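Local atomic coordinates of CocE/NonD family hydrolase (Staphylococcus aureus, PDB entry 3IB3), a protein that probably hydrolyses ester or amide bonds as an alpha/beta-hydrolase of the CocE/NonD family, though its natural substrate is not established. Residues A[429-434]-A[505-510]; A[23-28]-A[37-42]. All coordinates share one frame; numbering follows the deposited sequence. Where two conformers were deposited one is given.

Contact 1 of 2, residues A[429-434]-A[505-510]; sequences IKKLDR and QGETLE
The carbonyl oxygen of Q505 is gripped side-on by the guanidinium of R434, which spends two nitrogens on this one atom: NE of R434 lies 3.1 Å and NH2 of R434 3.0 Å from O of Q505. The oxygen sits at the edge of the guanidinium, near its plane, and CG of R434 lies 3.6 Å from O of G506. This bridge lies just beyond the end of an antiparallel ladder, past the L432-T508 pair, between strands 424-432 and 508-514 in the C-terminal non-catalytic domain of the X-Pro dipeptidyl-peptidase type. Within the ladder K430 pairs with E510 and L432 with T508, each a hydrogen-bonded pair with two backbone bonds.

On the face that carries K431 and L509, the K431 chain bends at its third torsion (chi3 72°), bringing NZ of K431 to 2.9 Å from OE1 of E507. The ammonium meets this salt-bridge partner from above the carboxylate plane, and it also reaches D339 and the carbonyl of L502. OE1 of E507 in turn accepts from the backbone of K504, so this oxygen is gripped by both K431 and K504. A water links NZ of K431 to OE2 of E507 as well.

L432 occupies the other face, its CB 3.7 Å from CB of T508 and its methyl CD1 beside OE1 of E510. E510 directs OE2 to S394, while K430, alongside it, carries its ammonium on to E438. OG1 of T508 is hydrogen-bonded to OG1 of T398. Beyond the last ladder pair, one water donates to O of D433 and to O of G506.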
loop_
_atom_site.group_PDB
_atom_site.type_symbol
_atom_site.label_atom_id
_atom_site.label_comp_id
_atom_site.label_asym_id
_atom_site.label_seq_id
_atom_site.Cartn_x
_atom_site.Cartn_y
_atom_site.Cartn_z
ATOM N N ILE A 429 10.415 -4.139 14.421
ATOM C CA ILE A 429 11.767 -3.619 14.477
ATOM C C ILE A 429 11.604 -2.211 14.899
ATOM O O ILE A 429 10.734 -1.506 14.361
ATOM C CB ILE A 429 12.445 -3.647 13.078
ATOM C CG1 ILE A 429 12.472 -5.088 12.540
ATOM C CG2 ILE A 429 13.847 -3.014 13.152
ATOM C CD1 ILE A 429 13.376 -6.008 13.292
ATOM N N LYS A 430 12.388 -1.825 15.920
ATOM C CA LYS A 430 12.402 -0.521 16.486
ATOM C C LYS A 430 13.816 0.070 16.419
ATOM O O LYS A 430 14.789 -0.682 16.364
ATOM C CB LYS A 430 11.978 -0.570 17.966
ATOM C CG LYS A 430 10.579 -1.088 18.267
ATOM C CD LYS A 430 10.234 -0.923 19.776
ATOM C CE LYS A 430 8.726 -1.057 20.044
ATOM N NZ LYS A 430 7.887 -0.290 19.100
ATOM N N LYS A 431 13.908 1.414 16.373
ATOM C CA LYS A 431 15.180 2.113 16.524
ATOM C C LYS A 431 15.210 2.887 17.825
ATOM O O LYS A 431 14.249 3.564 18.197
ATOM C CB LYS A 431 15.557 3.042 15.363
ATOM C CG LYS A 431 16.928 3.667 15.625
ATOM C CD LYS A 431 17.546 4.418 14.462
ATOM C CE LYS A 431 16.861 5.751 14.170
ATOM N NZ LYS A 431 17.779 6.723 13.457
ATOM N N LEU A 432 16.349 2.780 18.503
ATOM C CA LEU A 432 16.547 3.359 19.794
ATOM C C LEU A 432 17.688 4.369 19.602
ATOM O O LEU A 432 18.709 4.032 19.012
ATOM C CB LEU A 432 16.891 2.235 20.805
ATOM C CG LEU A 432 15.767 1.499 21.539
ATOM C CD1 LEU A 432 14.637 0.993 20.708
ATOM C CD2 LEU A 432 16.279 0.402 22.436
ATOM N N ASP A 433 17.496 5.613 20.057
ATOM C CA ASP A 433 18.510 6.637 19.882
ATOM C C ASP A 433 19.622 6.433 20.935
ATOM O O ASP A 433 19.535 5.552 21.751
ATOM C CB ASP A 433 17.926 8.075 19.869
ATOM C CG ASP A 433 17.311 8.523 21.212
ATOM O OD1 ASP A 433 17.685 7.970 22.278
ATOM O OD2 ASP A 433 16.450 9.461 21.205
ATOM N N ARG A 434 20.677 7.225 20.837
ATOM C CA ARG A 434 21.771 7.201 21.778
ATOM C C ARG A 434 21.366 7.365 23.239
ATOM O O ARG A 434 22.073 6.918 24.099
ATOM C CB ARG A 434 22.738 8.299 21.418
ATOM C CG ARG A 434 23.560 7.964 20.202
ATOM C CD ARG A 434 24.151 9.217 19.612
ATOM N NE ARG A 434 24.838 8.900 18.366
ATOM C CZ ARG A 434 24.904 9.684 17.292
ATOM N NH1 ARG A 434 24.287 10.863 17.240
ATOM N NH2 ARG A 434 25.579 9.253 16.230
ATOM N N GLN A 505 25.891 5.348 14.215
ATOM C CA GLN A 505 26.732 4.821 15.309
ATOM C C GLN A 505 26.159 5.186 16.675
ATOM O O GLN A 505 25.874 6.371 16.971
ATOM C CB GLN A 505 28.164 5.318 15.270
ATOM C CG GLN A 505 29.021 4.843 16.524
ATOM C CD GLN A 505 28.875 5.800 17.753
ATOM O OE1 GLN A 505 28.806 7.035 17.587
ATOM N NE2 GLN A 505 28.771 5.222 18.976
ATOM N N GLY A 506 26.015 4.143 17.491
ATOM C CA GLY A 506 25.555 4.269 18.862
ATOM C C GLY A 506 24.041 4.238 18.999
ATOM O O GLY A 506 23.519 4.397 20.111
ATOM N N GLU A 507 23.347 4.024 17.885
ATOM C CA GLU A 507 21.911 3.789 17.882
ATOM C C GLU A 507 21.699 2.273 17.833
ATOM O O GLU A 507 22.568 1.523 17.402
ATOM C CB GLU A 507 21.221 4.484 16.678
ATOM C CG GLU A 507 21.436 5.996 16.657
ATOM C CD GLU A 507 20.496 6.767 15.741
ATOM O OE1 GLU A 507 20.423 6.480 14.523
ATOM O OE2 GLU A 507 19.849 7.706 16.247
ATOM N N THR A 508 20.511 1.851 18.227
ATOM C CA THR A 508 20.215 0.434 18.466
ATOM C C THR A 508 19.061 -0.061 17.595
ATOM O O THR A 508 18.088 0.675 17.387
ATOM C CB THR A 508 19.892 0.303 19.961
ATOM O OG1 THR A 508 21.036 0.681 20.691
ATOM C CG2 THR A 508 19.514 -1.079 20.411
ATOM N N LEU A 509 19.155 -1.292 17.085
ATOM C CA LEU A 509 18.023 -1.981 16.476
ATOM C C LEU A 509 17.529 -2.970 17.517
ATOM O O LEU A 509 18.337 -3.649 18.132
ATOM C CB LEU A 509 18.421 -2.717 15.163
ATOM C CG LEU A 509 17.343 -3.549 14.387
ATOM C CD1 LEU A 509 17.630 -3.586 12.841
ATOM C CD2 LEU A 509 17.165 -4.965 14.905
ATOM N N GLU A 510 16.221 -3.014 17.736
ATOM C CA GLU A 510 15.574 -3.932 18.680
ATOM C C GLU A 510 14.541 -4.743 17.914
ATOM O O GLU A 510 13.691 -4.153 17.243
ATOM C CB GLU A 510 14.885 -3.133 19.813
ATOM C CG GLU A 510 14.012 -3.898 20.814
ATOM C CD GLU A 510 13.330 -2.946 21.839
ATOM O OE1 GLU A 510 13.226 -1.719 21.565
ATOM O OE2 GLU A 510 12.911 -3.403 22.916
HETATM O O HOH W 1 18.568 9.645 14.593
HETATM O O HOH W 2 21.344 3.099 21.178
#

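Contact 2 of 2, residues A[23-28]-A[37-42]; sequences INHIVV and EMIMEK
With CG1 of I26 placed between the backbone N and the carbonyl carbon (chi1 72°), and CG of M38 in the same setting on its own residue (chi1 57°), these two side chains meet across a beta hairpin: CG1 of I26 lies 3.8 Å from CG of M38. The hairpin joins strands 22-30 and 36-47, and the first of these is an outermost strand of the large mixed sheet of the alpha/beta-hydrolase part. From I26 the methyl CD1 goes on to touch CB of M40, also a selenomethionine, whereas selenomethionine M38 turns its selenium to V28, with SE of M38 3.7 Å from CG2 of V28. Together they form an apolar patch on one face of the hairpin.

Farther along this face N24 pairs with M40. O of M40 accepts a short bond from the backbone, 2.7 Å from N of N24, and a weak second one from ND2 of N24 at 3.3 Å. ND2 of N24 also donates to O of K20, so N24 links the hairpin to the segment leading into it. Of the two backbone bonds of the I26-M38 pair, the one from N of I26 to O of M38 is nearly straight, with an N-H...O angle of 175°.

The opposite face carries I23, H25 and I39. H25 and I39 run side by side, the imidazole standing oblique to the I39 methyl CD1, and strand 53-60 lies along the other edge of strand 36-47. The branch methyl CG2 of I39 faces CG2 of I23 and presses to 3.2 Å from O of N24.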
loop_
_atom_site.group_PDB
_atom_site.type_symbol
_atom_site.label_atom_id
_atom_site.label_comp_id
_atom_site.label_asym_id
_atom_site.label_seq_id
_atom_site.Cartn_x
_atom_site.Cartn_y
_atom_site.Cartn_z
ATOM N N ILE A 23 -23.624 18.970 -19.476
ATOM C CA ILE A 23 -22.487 19.854 -19.696
ATOM C C ILE A 23 -22.476 20.968 -18.709
ATOM O O ILE A 23 -23.436 21.704 -18.581
ATOM C CB ILE A 23 -22.446 20.427 -21.102
ATOM C CG1 ILE A 23 -22.051 19.323 -22.063
ATOM C CG2 ILE A 23 -21.354 21.468 -21.200
ATOM C CD1 ILE A 23 -20.611 18.946 -21.874
ATOM N N ASN A 24 -21.384 21.079 -17.987
ATOM C CA ASN A 24 -21.179 22.244 -17.177
ATOM C C ASN A 24 -19.926 22.961 -17.665
ATOM O O ASN A 24 -18.971 22.333 -18.129
ATOM C CB ASN A 24 -21.064 21.882 -15.684
ATOM C CG ASN A 24 -22.266 21.092 -15.157
ATOM O OD1 ASN A 24 -23.104 21.646 -14.435
ATOM N ND2 ASN A 24 -22.339 19.784 -15.486
ATOM N N HIS A 25 -19.971 24.279 -17.585
ATOM C CA HIS A 25 -18.798 25.129 -17.661
ATOM C C HIS A 25 -18.551 25.572 -16.258
ATOM O O HIS A 25 -19.408 26.197 -15.647
ATOM C CB HIS A 25 -19.073 26.361 -18.499
ATOM C CG HIS A 25 -18.816 26.163 -19.954
ATOM N ND1 HIS A 25 -19.829 25.978 -20.867
ATOM C CD2 HIS A 25 -17.657 26.125 -20.657
ATOM C CE1 HIS A 25 -19.308 25.848 -22.075
ATOM N NE2 HIS A 25 -17.990 25.922 -21.974
ATOM N N ILE A 26 -17.387 25.244 -15.737
ATOM C CA ILE A 26 -17.123 25.457 -14.335
ATOM C C ILE A 26 -15.826 26.212 -14.213
ATOM O O ILE A 26 -14.963 26.123 -15.080
ATOM C CB ILE A 26 -17.056 24.110 -13.538
ATOM C CG1 ILE A 26 -15.773 23.324 -13.870
ATOM C CG2 ILE A 26 -18.296 23.290 -13.783
ATOM C CD1 ILE A 26 -15.645 22.044 -13.112
ATOM N N VAL A 27 -15.727 26.981 -13.142
ATOM C CA VAL A 27 -14.483 27.613 -12.733
ATOM C C VAL A 27 -13.921 26.875 -11.534
ATOM O O VAL A 27 -14.433 27.022 -10.437
ATOM C CB VAL A 27 -14.728 29.055 -12.349
ATOM C CG1 VAL A 27 -13.461 29.644 -11.753
ATOM C CG2 VAL A 27 -15.219 29.853 -13.569
ATOM N N VAL A 28 -12.849 26.112 -11.734
ATOM C CA VAL A 28 -12.242 25.269 -10.680
ATOM C C VAL A 28 -11.233 26.019 -9.792
ATOM O O VAL A 28 -10.396 26.753 -10.295
ATOM C CB VAL A 28 -11.491 24.056 -11.311
ATOM C CG1 VAL A 28 -10.717 23.273 -10.269
ATOM C CG2 VAL A 28 -12.448 23.165 -12.015
ATOM N N GLU A 37 -11.019 27.866 -15.760
ATOM C CA GLU A 37 -12.203 27.435 -16.457
ATOM C C GLU A 37 -11.976 26.134 -17.198
ATOM O O GLU A 37 -10.878 25.846 -17.661
ATOM C CB GLU A 37 -12.619 28.488 -17.447
ATOM C CG GLU A 37 -12.862 29.831 -16.849
ATOM C CD GLU A 37 -13.481 30.729 -17.881
ATOM O OE1 GLU A 37 -12.776 31.060 -18.867
ATOM O OE2 GLU A 37 -14.690 31.043 -17.755
HETATM N N MSE A 38 -13.044 25.355 -17.317
HETATM C CA MSE A 38 -13.029 24.081 -18.052
HETATM C C MSE A 38 -14.457 23.567 -18.162
HETATM O O MSE A 38 -15.394 24.132 -17.555
HETATM C CB MSE A 38 -12.165 23.041 -17.346
HETATM C CG MSE A 38 -12.567 22.743 -15.920
HETATM SE SE MSE A 38 -11.188 21.598 -15.127
HETATM C CE MSE A 38 -9.793 23.018 -15.032
ATOM N N ILE A 39 -14.612 22.478 -18.901
ATOM C CA ILE A 39 -15.886 21.895 -19.105
ATOM C C ILE A 39 -15.920 20.644 -18.288
ATOM O O ILE A 39 -14.920 19.905 -18.227
ATOM C CB ILE A 39 -16.152 21.582 -20.615
ATOM C CG1 ILE A 39 -15.860 22.795 -21.481
ATOM C CG2 ILE A 39 -17.611 21.205 -20.850
ATOM C CD1 ILE A 39 -16.304 22.643 -22.947
HETATM N N MSE A 40 -17.040 20.427 -17.595
HETATM C CA MSE A 40 -17.264 19.172 -16.856
HETATM C C MSE A 40 -18.525 18.532 -17.361
HETATM O O MSE A 40 -19.612 19.116 -17.284
HETATM C CB MSE A 40 -17.396 19.389 -15.336
HETATM C CG MSE A 40 -17.595 18.072 -14.490
HETATM SE SE MSE A 40 -18.396 18.480 -12.755
HETATM C CE MSE A 40 -18.181 16.861 -11.680
ATOM N N GLU A 41 -18.388 17.331 -17.907
ATOM C CA GLU A 41 -19.545 16.514 -18.250
ATOM C C GLU A 41 -19.818 15.622 -17.051
ATOM O O GLU A 41 -19.018 14.754 -16.717
ATOM C CB GLU A 41 -19.299 15.662 -19.491
ATOM C CG GLU A 41 -20.587 14.994 -20.058
ATOM C CD GLU A 41 -20.292 13.940 -21.126
ATOM O OE1 GLU A 41 -20.943 12.891 -21.124
ATOM O OE2 GLU A 41 -19.398 14.162 -21.970
ATOM N N LYS A 42 -20.954 15.862 -16.411
ATOM C CA LYS A 42 -21.344 15.174 -15.209
ATOM C C LYS A 42 -22.406 14.145 -15.558
ATOM O O LYS A 42 -23.414 14.472 -16.176
ATOM C CB LYS A 42 -21.914 16.163 -14.200
ATOM C CG LYS A 42 -22.316 15.469 -12.900
ATOM C CD LYS A 42 -23.025 16.388 -11.946
ATOM C CE LYS A 42 -23.467 15.589 -10.711
ATOM N NZ LYS A 42 -23.653 16.481 -9.516
#

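In the fold
Contact 2 comes first along the chain and closes long before contact 1 opens. The two lie on opposite sides of the chain's centre, about 54 Å apart between their centres and about 41 Å between nearest atoms, so they do not touch. Nor do they share a sheet: 23-28 and 37-42 belong to the hairpin at one margin of the eleven-strand mixed sheet, whereas 429-434 and 505-510 pair in a six-stranded antiparallel sheet. Contact 2 joins neighbouring strands across a short turn, while contact 1 brings together segments with 70 residues between them. Contact 2 thus lies at the margin of what is probably the catalytic alpha/beta-hydrolase sheet, and contact 1 in the C-terminal non-catalytic domain.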